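Protein B (Streptococcus agalactiae, PDB 5H6I) permeabilises membranes as a secreted pore-forming toxin, the CAMP factor, and is also classed among the bacterial Fc-binding proteins. Local coordinates at residues Ala42-Gln47 with Ala101-Ile106; Asn188-Arg193 with Lys211-Ala216; Ile109-Gln114 with Ala157-Val162. All coordinates share one frame; numbering follows the deposited sequence.

Contact 1. Residues Ala42-Gln47 with Ala101-Ile106; sequences AQKLDQ and ALTDVI
Leu102 and Leu45 bring helix 93-115 against helix 35-58; within residues 42-47 and 101-106 their CA atoms are the closest, 8.6 Å apart. Contact falls to one methyl on each side: Leu102 CD1 meets Leu45 CD2 at 3.8 Å, the two side chains crossing at about a right angle. With CA atoms this far apart the side-chain ends do the touching, and leucine supplies both the length and an apolar methyl. Leu102 also packs on Ser74, Val75 and Leu78 of helix 65-84, which touches Leu45 through Lys79, so this pair forms the inner layer of the contact.

Thr103 makes the outer layer. Its OG1 stands anti to the carbonyl carbon (chi1 -60°) and accepts a 2.9 Å hydrogen bond from Lys44 NZ. The angle CB-OG1...NZ is about 156°, so the ammonium arrives nearly head-on at the end of the C-O bond. The lysine chain, bent at chi2 and chi4, curls to bring NZ there and also into a salt bridge with Asp48, one turn further along its own helix. The carboxylate probably holds the charge while the hydroxyl steadies its direction; threonine suits a partly exposed place that needs a short acceptor.

Ile106, a turn on, points toward helix 35-58 but packs on Asp48, Gln51 and Leu52, carrying the apolar seam onward. A leucine layer inside and a polar bridge on the more exposed side are characteristic of amphipathic helices in a bundle, here the five-helix bundle formed by residues 35-163.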
loop_
_atom_site.group_PDB
_atom_site.type_symbol
_atom_site.label_atom_id
_atom_site.label_comp_id
_atom_site.label_asym_id
_atom_site.label_seq_id
_atom_site.Cartn_x
_atom_site.Cartn_y
_atom_site.Cartn_z
ATOM N N ALA A 42 -9.208 11.442 -17.792
ATOM C CA ALA A 42 -7.991 12.193 -17.505
ATOM C C ALA A 42 -7.989 12.701 -16.069
ATOM O O ALA A 42 -6.953 12.679 -15.394
ATOM C CB ALA A 42 -7.844 13.353 -18.489
ATOM N N GLN A 43 -9.145 13.162 -15.583
ATOM C CA GLN A 43 -9.249 13.564 -14.184
ATOM C C GLN A 43 -9.267 12.355 -13.259
ATOM O O GLN A 43 -8.773 12.435 -12.129
ATOM C CB GLN A 43 -10.499 14.418 -13.974
ATOM C CG GLN A 43 -10.415 15.802 -14.597
ATOM C CD GLN A 43 -11.780 16.395 -14.889
ATOM O OE1 GLN A 43 -12.795 15.929 -14.372
ATOM N NE2 GLN A 43 -11.811 17.427 -15.723
ATOM N N LYS A 44 -9.832 11.234 -13.716
ATOM C CA LYS A 44 -9.797 10.013 -12.920
ATOM C C LYS A 44 -8.376 9.475 -12.805
ATOM O O LYS A 44 -7.984 8.956 -11.753
ATOM C CB LYS A 44 -10.720 8.959 -13.531
ATOM C CG LYS A 44 -10.857 7.695 -12.697
ATOM C CD LYS A 44 -11.614 7.963 -11.406
ATOM C CE LYS A 44 -11.783 6.692 -10.589
ATOM N NZ LYS A 44 -10.477 6.158 -10.110
ATOM N N LEU A 45 -7.587 9.591 -13.876
ATOM C CA LEU A 45 -6.200 9.140 -13.820
ATOM C C LEU A 45 -5.365 10.011 -12.890
ATOM O O LEU A 45 -4.352 9.547 -12.353
ATOM C CB LEU A 45 -5.596 9.121 -15.225
ATOM C CG LEU A 45 -6.101 8.006 -16.148
ATOM C CD1 LEU A 45 -5.604 8.213 -17.569
ATOM C CD2 LEU A 45 -5.685 6.639 -15.624
ATOM N N ASP A 46 -5.770 11.268 -12.687
ATOM C CA ASP A 46 -5.097 12.112 -11.708
ATOM C C ASP A 46 -5.472 11.733 -10.282
ATOM O O ASP A 46 -4.642 11.850 -9.373
ATOM C CB ASP A 46 -5.420 13.584 -11.965
ATOM C CG ASP A 46 -4.595 14.171 -13.091
ATOM O OD1 ASP A 46 -3.773 13.429 -13.670
ATOM O OD2 ASP A 46 -4.761 15.372 -13.396
ATOM N N GLN A 47 -6.712 11.283 -10.066
ATOM C CA GLN A 47 -7.092 10.767 -8.756
ATOM C C GLN A 47 -6.313 9.501 -8.424
ATOM O O GLN A 47 -5.864 9.317 -7.285
ATOM C CB GLN A 47 -8.598 10.501 -8.715
ATOM C CG GLN A 47 -9.066 9.720 -7.496
ATOM C CD GLN A 47 -10.540 9.364 -7.564
ATOM O OE1 GLN A 47 -11.247 9.767 -8.488
ATOM N NE2 GLN A 47 -11.011 8.605 -6.581
ATOM N N ALA A 101 -10.157 -0.513 -14.285
ATOM C CA ALA A 101 -9.422 -1.587 -13.629
ATOM C C ALA A 101 -8.344 -1.062 -12.690
ATOM O O ALA A 101 -7.890 -1.804 -11.812
ATOM C CB ALA A 101 -8.801 -2.517 -14.672
ATOM N N LEU A 102 -7.925 0.195 -12.853
ATOM C CA LEU A 102 -6.978 0.781 -11.911
ATOM C C LEU A 102 -7.623 1.027 -10.553
ATOM O O LEU A 102 -6.941 0.963 -9.525
ATOM C CB LEU A 102 -6.409 2.082 -12.475
ATOM C CG LEU A 102 -5.265 1.916 -13.477
ATOM C CD1 LEU A 102 -4.913 3.250 -14.111
ATOM C CD2 LEU A 102 -4.051 1.298 -12.802
ATOM N N THR A 103 -8.927 1.312 -10.529
ATOM C CA THR A 103 -9.633 1.415 -9.257
ATOM C C THR A 103 -9.695 0.063 -8.559
ATOM O O THR A 103 -9.577 -0.018 -7.331
ATOM C CB THR A 103 -11.039 1.977 -9.478
ATOM O OG1 THR A 103 -10.947 3.282 -10.064
ATOM C CG2 THR A 103 -11.795 2.076 -8.161
ATOM N N ASP A 104 -9.869 -1.015 -9.330
ATOM C CA ASP A 104 -9.821 -2.353 -8.750
ATOM C C ASP A 104 -8.420 -2.699 -8.263
ATOM O O ASP A 104 -8.270 -3.442 -7.287
ATOM C CB ASP A 104 -10.303 -3.385 -9.768
ATOM C CG ASP A 104 -11.764 -3.205 -10.132
ATOM O OD1 ASP A 104 -12.629 -3.465 -9.270
ATOM O OD2 ASP A 104 -12.048 -2.800 -11.280
ATOM N N VAL A 105 -7.387 -2.175 -8.928
ATOM C CA VAL A 105 -6.021 -2.350 -8.441
ATOM C C VAL A 105 -5.856 -1.671 -7.089
ATOM O O VAL A 105 -5.368 -2.272 -6.124
ATOM C CB VAL A 105 -5.009 -1.810 -9.469
ATOM C CG1 VAL A 105 -3.650 -1.601 -8.817
ATOM C CG2 VAL A 105 -4.895 -2.753 -10.653
ATOM N N ILE A 106 -6.273 -0.406 -6.998
ATOM C CA ILE A 106 -6.155 0.336 -5.746
ATOM C C ILE A 106 -6.997 -0.315 -4.657
ATOM O O ILE A 106 -6.560 -0.441 -3.506
ATOM C CB ILE A 106 -6.547 1.811 -5.961
ATOM C CG1 ILE A 106 -5.633 2.457 -7.003
ATOM C CG2 ILE A 106 -6.489 2.577 -4.649
ATOM C CD1 ILE A 106 -6.099 3.822 -7.463
#

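Contact 2. Residues Asn188-Arg193 with Lys211-Ala216; sequences NTRFTR and KAITHA
Helices 179-196 and 203-220 run antiparallel here, their short axes 10.9 Å apart at a signed crossing angle of -163°, with Thr189 and Ile213 at the closest backbone approach, CA to CA 7.6 Å. Ile213 does nearly all the work from its side. Its two arms part: CG2, anti to the backbone N, goes to Arg190, whereas CD1 reaches on toward Thr189 and Arg193. A beta-branched residue with one longer arm suits a place where several neighbours must be met at once.

Arg190 lies obliquely across it, extended from CG to NE, with NE 3.5 Å from Ile213 CG2. Its aliphatic CG also comes 4.2 Å from Ile213 CD1, so the chain covers the isoleucine while its charge moves outward, to a cation-pi contact with Trp187 and a sulfate ion, probably from the crystallisation liquor, about 3 Å from the side chain. Arg193 arrives from the next turn; a bend at chi3 (60°) folds its guanidinium back, leaving NH1 3.9 Å from Ile213 CD1. Arg190 CA lies over the border of one face of that group, and Asn210 OD1 takes a hydrogen bond from NH1. Thr189 CG2 touches Ile213 CD1 at 4.2 Å, while its hydroxyl is spent on Glu185 O of its own helix. Thr192 behaves likewise: its OG1 gives Asn188 O a 3.0 Å bond, and its N reaches that oxygen from the opposite face of the carbonyl plane.

Since Ile186 also touches Ile213, the isoleucine sits among Ile186, Thr189, Arg190 and Arg193, the i, i+3, i+4, i+7 spacing of a hole that takes Ile213 as its knob. Helix 227-245 packs against Thr189, Ala212 and Ala216, completing a three-helix bundle.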
loop_
_atom_site.group_PDB
_atom_site.type_symbol
_atom_site.label_atom_id
_atom_site.label_comp_id
_atom_site.label_asym_id
_atom_site.label_seq_id
_atom_site.Cartn_x
_atom_site.Cartn_y
_atom_site.Cartn_z
ATOM N N ASN A 188 4.685 7.784 14.872
ATOM C CA ASN A 188 3.747 8.459 15.762
ATOM C C ASN A 188 4.451 8.959 17.016
ATOM O O ASN A 188 4.117 10.029 17.540
ATOM C CB ASN A 188 2.597 7.522 16.128
ATOM C CG ASN A 188 1.537 7.454 15.049
ATOM O OD1 ASN A 188 1.321 8.416 14.312
ATOM N ND2 ASN A 188 0.868 6.311 14.949
ATOM N N THR A 189 5.428 8.198 17.514
ATOM C CA THR A 189 6.207 8.656 18.658
ATOM C C THR A 189 7.182 9.756 18.257
ATOM O O THR A 189 7.530 10.606 19.081
ATOM C CB THR A 189 6.956 7.482 19.288
ATOM O OG1 THR A 189 6.090 6.342 19.350
ATOM C CG2 THR A 189 7.413 7.835 20.694
ATOM N N ARG A 190 7.628 9.755 17.001
ATOM C CA ARG A 190 8.499 10.823 16.522
ATOM C C ARG A 190 7.740 12.133 16.363
ATOM O O ARG A 190 8.302 13.208 16.605
ATOM C CB ARG A 190 9.138 10.409 15.198
ATOM C CG ARG A 190 10.383 9.567 15.376
ATOM C CD ARG A 190 10.701 8.746 14.139
ATOM N NE ARG A 190 11.954 8.013 14.319
ATOM C CZ ARG A 190 12.626 7.416 13.341
ATOM N NH1 ARG A 190 12.172 7.460 12.099
ATOM N NH2 ARG A 190 13.761 6.779 13.604
ATOM N N PHE A 191 6.465 12.060 15.976
ATOM C CA PHE A 191 5.661 13.265 15.811
ATOM C C PHE A 191 5.336 13.896 17.161
ATOM O O PHE A 191 5.474 15.112 17.339
ATOM C CB PHE A 191 4.386 12.925 15.038
ATOM C CG PHE A 191 3.364 14.025 15.033
ATOM C CD1 PHE A 191 3.574 15.185 14.307
ATOM C CD2 PHE A 191 2.186 13.893 15.749
ATOM C CE1 PHE A 191 2.631 16.197 14.301
ATOM C CE2 PHE A 191 1.239 14.899 15.748
ATOM C CZ PHE A 191 1.463 16.054 15.022
ATOM N N THR A 192 4.904 13.081 18.128
ATOM C CA THR A 192 4.581 13.604 19.451
ATOM C C THR A 192 5.829 14.055 20.199
ATOM O O THR A 192 5.751 14.949 21.052
ATOM C CB THR A 192 3.827 12.547 20.261
ATOM O OG1 THR A 192 2.815 11.949 19.443
ATOM C CG2 THR A 192 3.173 13.172 21.487
ATOM N N ARG A 193 6.982 13.457 19.898
ATOM C CA ARG A 193 8.222 13.861 20.554
ATOM C C ARG A 193 8.614 15.280 20.162
ATOM O O ARG A 193 8.940 16.106 21.023
ATOM C CB ARG A 193 9.340 12.877 20.206
ATOM C CG ARG A 193 10.716 13.294 20.683
ATOM C CD ARG A 193 11.795 12.691 19.803
ATOM N NE ARG A 193 11.669 13.118 18.413
ATOM C CZ ARG A 193 12.311 12.552 17.396
ATOM N NH1 ARG A 193 13.129 11.532 17.611
ATOM N NH2 ARG A 193 12.135 13.008 16.163
ATOM N N LYS A 211 16.291 6.905 22.722
ATOM C CA LYS A 211 16.898 5.583 22.836
ATOM C C LYS A 211 15.878 4.484 22.569
ATOM O O LYS A 211 16.195 3.474 21.931
ATOM C CB LYS A 211 17.525 5.406 24.220
ATOM C CG LYS A 211 18.804 6.199 24.439
ATOM C CD LYS A 211 19.225 6.167 25.900
ATOM C CE LYS A 211 20.442 7.041 26.152
ATOM N NZ LYS A 211 20.767 7.127 27.603
ATOM N N ALA A 212 14.645 4.667 23.047
ATOM C CA ALA A 212 13.611 3.663 22.824
ATOM C C ALA A 212 13.134 3.657 21.379
ATOM O O ALA A 212 12.763 2.599 20.856
ATOM C CB ALA A 212 12.437 3.900 23.770
ATOM N N ILE A 213 13.125 4.819 20.723
ATOM C CA ILE A 213 12.771 4.868 19.308
ATOM C C ILE A 213 13.815 4.133 18.478
ATOM O O ILE A 213 13.483 3.309 17.619
ATOM C CB ILE A 213 12.603 6.326 18.846
ATOM C CG1 ILE A 213 11.447 6.994 19.592
ATOM C CG2 ILE A 213 12.374 6.387 17.344
ATOM C CD1 ILE A 213 11.304 8.472 19.299
ATOM N N THR A 214 15.098 4.419 18.729
ATOM C CA THR A 214 16.167 3.709 18.034
ATOM C C THR A 214 16.137 2.217 18.341
ATOM O O THR A 214 16.429 1.396 17.464
ATOM C CB THR A 214 17.524 4.309 18.411
ATOM O OG1 THR A 214 17.559 5.692 18.032
ATOM C CG2 THR A 214 18.657 3.573 17.712
ATOM N N HIS A 215 15.775 1.847 19.573
ATOM C CA HIS A 215 15.682 0.433 19.921
ATOM C C HIS A 215 14.536 -0.246 19.182
ATOM O O HIS A 215 14.663 -1.399 18.751
ATOM C CB HIS A 215 15.517 0.273 21.432
ATOM C CG HIS A 215 15.269 -1.138 21.865
ATOM N ND1 HIS A 215 14.002 -1.654 22.034
ATOM C CD2 HIS A 215 16.126 -2.143 22.163
ATOM C CE1 HIS A 215 14.089 -2.914 22.417
ATOM N NE2 HIS A 215 15.368 -3.237 22.503
ATOM N N ALA A 216 13.405 0.449 19.030
ATOM C CA ALA A 216 12.290 -0.117 18.279
ATOM C C ALA A 216 12.646 -0.305 16.810
ATOM O O ALA A 216 12.161 -1.247 16.171
ATOM C CB ALA A 216 11.054 0.771 18.419
#

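Contact 3. Residues Ile109-Gln114 with Ala157-Val162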
loop_
_atom_site.group_PDB
_atom_site.type_symbol
_atom_site.label_atom_id
_atom_site.label_comp_id
_atom_site.label_asym_id
_atom_site.label_seq_id
_atom_site.Cartn_x
_atom_site.Cartn_y
_atom_site.Cartn_z
ATOM N N ILE A 109 -5.322 -3.231 -3.090
ATOM C CA ILE A 109 -4.187 -2.906 -2.231
ATOM C C ILE A 109 -4.664 -2.442 -0.860
ATOM O O ILE A 109 -4.126 -2.860 0.172
ATOM C CB ILE A 109 -3.290 -1.856 -2.909
ATOM C CG1 ILE A 109 -2.725 -2.416 -4.214
ATOM C CG2 ILE A 109 -2.168 -1.443 -1.975
ATOM C CD1 ILE A 109 -2.439 -1.361 -5.254
ATOM N N THR A 110 -5.676 -1.571 -0.825
ATOM C CA THR A 110 -6.242 -1.160 0.457
ATOM C C THR A 110 -6.917 -2.326 1.168
ATOM O O THR A 110 -6.957 -2.355 2.403
ATOM C CB THR A 110 -7.238 -0.016 0.265
ATOM O OG1 THR A 110 -8.479 -0.537 -0.228
ATOM C CG2 THR A 110 -6.694 1.020 -0.707
ATOM N N PHE A 111 -7.452 -3.286 0.409
ATOM C CA PHE A 111 -8.000 -4.493 1.019
ATOM C C PHE A 111 -6.921 -5.263 1.769
ATOM O O PHE A 111 -7.184 -5.852 2.824
ATOM C CB PHE A 111 -8.646 -5.372 -0.052
ATOM C CG PHE A 111 -9.098 -6.714 0.451
ATOM C CD1 PHE A 111 -10.333 -6.859 1.061
ATOM C CD2 PHE A 111 -8.294 -7.834 0.303
ATOM C CE1 PHE A 111 -10.754 -8.093 1.521
ATOM C CE2 PHE A 111 -8.709 -9.069 0.763
ATOM C CZ PHE A 111 -9.942 -9.198 1.372
ATOM N N SER A 112 -5.698 -5.269 1.236
ATOM C CA SER A 112 -4.597 -5.945 1.916
ATOM C C SER A 112 -4.208 -5.218 3.197
ATOM O O SER A 112 -3.964 -5.855 4.227
ATOM C CB SER A 112 -3.396 -6.060 0.979
ATOM O OG SER A 112 -2.180 -6.049 1.707
ATOM N N THR A 113 -4.151 -3.883 3.152
ATOM C CA THR A 113 -3.734 -3.113 4.318
ATOM C C THR A 113 -4.694 -3.292 5.489
ATOM O O THR A 113 -4.265 -3.283 6.649
ATOM C CB THR A 113 -3.616 -1.631 3.951
ATOM O OG1 THR A 113 -2.741 -1.482 2.826
ATOM C CG2 THR A 113 -3.065 -0.824 5.119
ATOM N N GLN A 114 -5.983 -3.476 5.211
ATOM C CA GLN A 114 -6.992 -3.494 6.261
ATOM C C GLN A 114 -7.345 -4.891 6.754
ATOM O O GLN A 114 -7.896 -5.017 7.854
ATOM C CB GLN A 114 -8.274 -2.807 5.777
ATOM C CG GLN A 114 -8.099 -1.359 5.354
ATOM C CD GLN A 114 -9.336 -0.799 4.677
ATOM O OE1 GLN A 114 -10.241 -1.544 4.296
ATOM N NE2 GLN A 114 -9.382 0.519 4.523
ATOM N N ALA A 157 -12.053 -12.554 -6.659
ATOM C CA ALA A 157 -12.129 -13.907 -6.124
ATOM C C ALA A 157 -10.890 -14.254 -5.310
ATOM O O ALA A 157 -10.983 -14.990 -4.322
ATOM C CB ALA A 157 -12.319 -14.916 -7.256
ATOM N N LEU A 158 -9.725 -13.735 -5.709
ATOM C CA LEU A 158 -8.507 -13.967 -4.943
ATOM C C LEU A 158 -8.557 -13.271 -3.590
ATOM O O LEU A 158 -7.973 -13.766 -2.619
ATOM C CB LEU A 158 -7.294 -13.493 -5.742
ATOM C CG LEU A 158 -5.924 -14.059 -5.372
ATOM C CD1 LEU A 158 -5.921 -15.575 -5.462
ATOM C CD2 LEU A 158 -4.861 -13.465 -6.278
ATOM N N GLU A 159 -9.247 -12.131 -3.506
ATOM C CA GLU A 159 -9.348 -11.410 -2.241
ATOM C C GLU A 159 -10.088 -12.236 -1.195
ATOM O O GLU A 159 -9.631 -12.373 -0.055
ATOM C CB GLU A 159 -10.048 -10.069 -2.455
ATOM C CG GLU A 159 -9.227 -9.038 -3.208
ATOM C CD GLU A 159 -10.084 -7.917 -3.767
ATOM O OE1 GLU A 159 -11.319 -8.086 -3.820
ATOM O OE2 GLU A 159 -9.524 -6.872 -4.154
ATOM N N GLN A 160 -11.242 -12.794 -1.569
ATOM C CA GLN A 160 -12.014 -13.588 -0.620
ATOM C C GLN A 160 -11.333 -14.914 -0.309
ATOM O O GLN A 160 -11.553 -15.486 0.764
ATOM C CB GLN A 160 -13.424 -13.829 -1.161
ATOM C CG GLN A 160 -14.247 -12.562 -1.339
ATOM C CD GLN A 160 -14.872 -12.083 -0.043
ATOM O OE1 GLN A 160 -15.478 -12.863 0.693
ATOM N NE2 GLN A 160 -14.731 -10.793 0.241
ATOM N N LYS A 161 -10.502 -15.413 -1.227
ATOM C CA LYS A 161 -9.841 -16.695 -1.004
ATOM C C LYS A 161 -8.720 -16.572 0.021
ATOM O O LYS A 161 -8.564 -17.443 0.885
ATOM C CB LYS A 161 -9.307 -17.245 -2.326
ATOM C CG LYS A 161 -8.456 -18.496 -2.182
ATOM C CD LYS A 161 -7.767 -18.847 -3.491
ATOM C CE LYS A 161 -6.775 -19.984 -3.306
ATOM N NZ LYS A 161 -5.914 -20.170 -4.507
ATOM N N VAL A 162 -7.929 -15.497 -0.052
ATOM C CA VAL A 162 -6.830 -15.327 0.890
ATOM C C VAL A 162 -7.329 -14.970 2.284
ATOM O O VAL A 162 -6.561 -15.047 3.250
ATOM C CB VAL A 162 -5.831 -14.266 0.388
ATOM C CG1 VAL A 162 -5.275 -14.660 -0.971
ATOM C CG2 VAL A 162 -6.488 -12.894 0.331
#
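Ile109 O is gripped twice, by Thr113 N at 3.2 Å and by Thr113 OG1 at 3.3 Å, in the very turn of helix 93-115 that sends Phe111 out over Glu159 of helix 145-163. The hydroxyl stands 34° out of the carbonyl plane and turns a threonine on an exposed face back upon its own backbone.

Phe111 bridges the gap between the helices. With CG anti to its backbone N (chi1 173°), the ring is carried away from its own helix until Glu159 CB lies over one face, offset toward the rim. CB is 4.0 Å from the ring centroid and 26° off the normal, a CH-pi contact. Glu159 CG continues over the same face, next to CB, 3.8 Å from Phe111 CD2, and the extended chain then takes the carboxylate onward, its plane 32° from that of the ring. Glutamate suits this partly exposed place because its methylenes can cover an aromatic while the carboxylate lies beyond them. The main chain takes part as well: Glu159 O is 3.5 Å from Phe111 CZ.

Val162, one turn later, closes on the ring's edge, where its CG2 is 4.4 Å from Phe111 CE2. It also packs on Leu116 and on Ala123 of helix 121-139, while His115 meets the phenylalanine with its ring only about 15° from parallel. An aromatic laid across a neighbouring helix, with a glutamate's methylenes over one face and a buried valine at its edge, marks the packing of helices 93-115 and 145-163 in the five-helix bundle.

In the fold
Contacts 1 and 3 share helix 93-115 and belong to one five-helix bundle, their centres 18 Å apart; 101-106 meets helix 35-58, and 109-114 meets helix 145-163. Contact 2 lies in the three-helix bundle formed by the last helices, across the chain's centre from contact 1 and 35 Å from it. All three are partly buried, with no fully exposed residue touching, yet each mixes inner and outer chemistry differently. Contact 1 divides it into separate apolar and hydrogen-bonded layers. Contact 2 sets one buried isoleucine against two arginines whose polar ends are also engaged elsewhere, and contact 3 relies on an aromatic face.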